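Local atomic coordinates of Bis(5'-nucleosyl)-tetraphosphatase [asymmetrical] (Caenorhabditis elegans, PDB entry 1KT9), a protein that hydrolyses diadenosine tetraphosphate asymmetrically to AMP and ATP, using divalent metal ions, as a monomeric member of the Nudix family. Residues P34-V39 with K83-W88. Numbering follows the deposited sequence.
Sequences PPKGHV and KSVKYW
The hydroxyl of Tyr87 is packed against the methylenes of Lys36 and the ring of Pro34: Lys36 CD lies 3.7 Å from Tyr87 OH and Pro34 CD 3.9 Å, with Lys36 CG and CB also close by. It is buried here and finds no hydrogen-bond partner anywhere in the model. This is the sheet of the Nudix fold, and the two segments are not neighbours in it: strand 3-14 runs between them, bonding through its backbone to Pro35, Gly37 and Val39 on one flank and to Ser84 on the other, while its Val9 touches both Pro34 and Tyr87. Side chains therefore meet over the middle strand, the axes 8.2 Å apart at closest approach. The Tyr87 ring uses its CE2 corner, 3.9 Å from Pro34 CB, while the carbonyl O of Pro35 lies at the ring edge, near its plane, 4.0 Å from CE2. An alanine in place of Tyr87 would probably leave a gap beside Pro34 CB and deprive the Lys36 methylenes of the surface they rest on. Further along, the Lys36 and Val85 side chains cross at about a right angle, Lys36 CG 4.1 Å from Val85 CG1. The bend at chi2 (-85°) sets Lys36 CD against the Tyr87 hydroxyl; beyond it the chain leads away, and NZ hydrogen-bonds to Thr33 OG1. Lys36 NZ and Lys83 NZ, like charges not in contact, are 5.6 Å apart. Lys83 also makes a cation-pi contact with Tyr76. At the more open end, where the Nudix box begins with Gly37 and His38, its chain kinks at chi3 (92°) just where Lys83 CD meets His38 NE2, 4.1 Å away.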
loop_
_atom_site.group_PDB
_atom_site.type_symbol
_atom_site.label_atom_id
_atom_site.label_comp_id
_atom_site.label_asym_id
_atom_site.label_seq_id
_atom_site.Cartn_x
_atom_site.Cartn_y
_atom_site.Cartn_z
ATOM N N PRO A 34 -1.154 1.171 3.612
ATOM C CA PRO A 34 -1.615 0.414 2.462
ATOM C C PRO A 34 -1.395 -1.072 2.771
ATOM O O PRO A 34 -0.690 -1.396 3.744
ATOM C CB PRO A 34 -0.694 0.845 1.346
ATOM C CG PRO A 34 -0.125 2.155 1.801
ATOM C CD PRO A 34 0.015 2.021 3.299
ATOM N N PRO A 35 -2.025 -1.943 2.005
ATOM C CA PRO A 35 -1.944 -3.380 2.212
ATOM C C PRO A 35 -0.507 -3.878 2.074
ATOM O O PRO A 35 0.122 -3.467 1.103
ATOM C CB PRO A 35 -2.755 -3.973 1.034
ATOM C CG PRO A 35 -3.117 -2.853 0.153
ATOM C CD PRO A 35 -2.845 -1.589 0.845
ATOM N N LYS A 36 -0.017 -4.680 3.011
ATOM C CA LYS A 36 1.357 -5.227 2.912
ATOM C C LYS A 36 1.570 -6.374 3.868
ATOM O O LYS A 36 0.751 -6.596 4.762
ATOM C CB LYS A 36 2.379 -4.131 3.242
ATOM C CG LYS A 36 2.749 -4.046 4.660
ATOM C CD LYS A 36 1.846 -3.252 5.451
ATOM C CE LYS A 36 2.472 -3.068 6.875
ATOM N NZ LYS A 36 1.494 -2.409 7.795
ATOM N N GLY A 37 2.687 -7.068 3.710
ATOM C CA GLY A 37 3.075 -8.126 4.625
ATOM C C GLY A 37 4.401 -8.811 4.255
ATOM O O GLY A 37 5.029 -8.464 3.267
ATOM N N HIS A 38 4.796 -9.793 5.063
ATOM C CA HIS A 38 6.082 -10.501 4.941
ATOM C C HIS A 38 6.216 -11.314 3.648
ATOM O O HIS A 38 5.263 -11.989 3.202
ATOM C CB HIS A 38 6.290 -11.437 6.131
ATOM C CG HIS A 38 6.674 -10.743 7.405
ATOM N ND1 HIS A 38 7.304 -11.395 8.449
ATOM C CD2 HIS A 38 6.530 -9.458 7.807
ATOM C CE1 HIS A 38 7.535 -10.544 9.433
ATOM N NE2 HIS A 38 7.069 -9.364 9.074
ATOM N N VAL A 39 7.402 -11.246 3.038
ATOM C CA VAL A 39 7.679 -12.043 1.837
ATOM C C VAL A 39 7.903 -13.510 2.229
ATOM O O VAL A 39 8.712 -13.781 3.130
ATOM C CB VAL A 39 8.952 -11.577 1.135
ATOM C CG1 VAL A 39 9.332 -12.547 -0.008
ATOM C CG2 VAL A 39 8.764 -10.199 0.597
ATOM N N LYS A 83 13.211 -4.133 9.308
ATOM C CA LYS A 83 12.370 -4.630 8.280
ATOM C C LYS A 83 12.260 -3.576 7.170
ATOM O O LYS A 83 12.243 -2.362 7.417
ATOM C CB LYS A 83 10.985 -4.900 8.856
ATOM C CG LYS A 83 9.930 -5.219 7.828
ATOM C CD LYS A 83 8.590 -5.626 8.483
ATOM C CE LYS A 83 7.660 -4.452 8.688
ATOM N NZ LYS A 83 6.344 -4.912 9.211
ATOM N N SER A 84 12.265 -4.061 5.952
ATOM C CA SER A 84 12.081 -3.209 4.802
ATOM C C SER A 84 10.718 -3.535 4.197
ATOM O O SER A 84 10.311 -4.686 4.259
ATOM C CB SER A 84 13.200 -3.490 3.792
ATOM O OG SER A 84 13.161 -4.819 3.279
ATOM N N VAL A 85 10.003 -2.531 3.670
ATOM C CA VAL A 85 8.747 -2.775 3.006
ATOM C C VAL A 85 8.803 -2.099 1.636
ATOM O O VAL A 85 8.945 -0.877 1.539
ATOM C CB VAL A 85 7.522 -2.270 3.793
ATOM C CG1 VAL A 85 6.284 -2.663 3.113
ATOM C CG2 VAL A 85 7.517 -2.785 5.176
ATOM N N LYS A 86 8.776 -2.915 0.588
ATOM C CA LYS A 86 8.835 -2.380 -0.775
ATOM C C LYS A 86 7.426 -2.271 -1.319
ATOM O O LYS A 86 6.677 -3.263 -1.340
ATOM C CB LYS A 86 9.702 -3.283 -1.676
ATOM C CG LYS A 86 9.754 -2.827 -3.141
ATOM C CD LYS A 86 10.865 -3.561 -3.921
ATOM C CE LYS A 86 11.144 -2.902 -5.257
ATOM N NZ LYS A 86 12.121 -3.660 -6.081
ATOM N N TYR A 87 7.083 -1.074 -1.784
ATOM C CA TYR A 87 5.767 -0.791 -2.385
ATOM C C TYR A 87 5.824 -0.397 -3.856
ATOM O O TYR A 87 6.688 0.394 -4.256
ATOM C CB TYR A 87 5.071 0.392 -1.667
ATOM C CG TYR A 87 4.616 0.188 -0.230
ATOM C CD1 TYR A 87 5.331 0.695 0.855
ATOM C CD2 TYR A 87 3.399 -0.414 0.032
ATOM C CE1 TYR A 87 4.868 0.522 2.172
ATOM C CE2 TYR A 87 2.941 -0.582 1.300
ATOM C CZ TYR A 87 3.660 -0.119 2.372
ATOM O OH TYR A 87 3.069 -0.351 3.604
ATOM N N TRP A 88 4.851 -0.898 -4.638
ATOM C CA TRP A 88 4.598 -0.375 -5.982
ATOM C C TRP A 88 3.221 0.303 -5.973
ATOM O O TRP A 88 2.300 -0.079 -5.204
ATOM C CB TRP A 88 4.516 -1.492 -7.015
ATOM C CG TRP A 88 5.860 -2.093 -7.505
ATOM C CD1 TRP A 88 6.571 -1.736 -8.645
ATOM C CD2 TRP A 88 6.594 -3.152 -6.904
ATOM N NE1 TRP A 88 7.685 -2.533 -8.769
ATOM C CE2 TRP A 88 7.728 -3.401 -7.710
ATOM C CE3 TRP A 88 6.399 -3.960 -5.779
ATOM C CZ2 TRP A 88 8.653 -4.385 -7.401
ATOM C CZ3 TRP A 88 7.355 -4.930 -5.480
ATOM C CH2 TRP A 88 8.427 -5.143 -6.289
#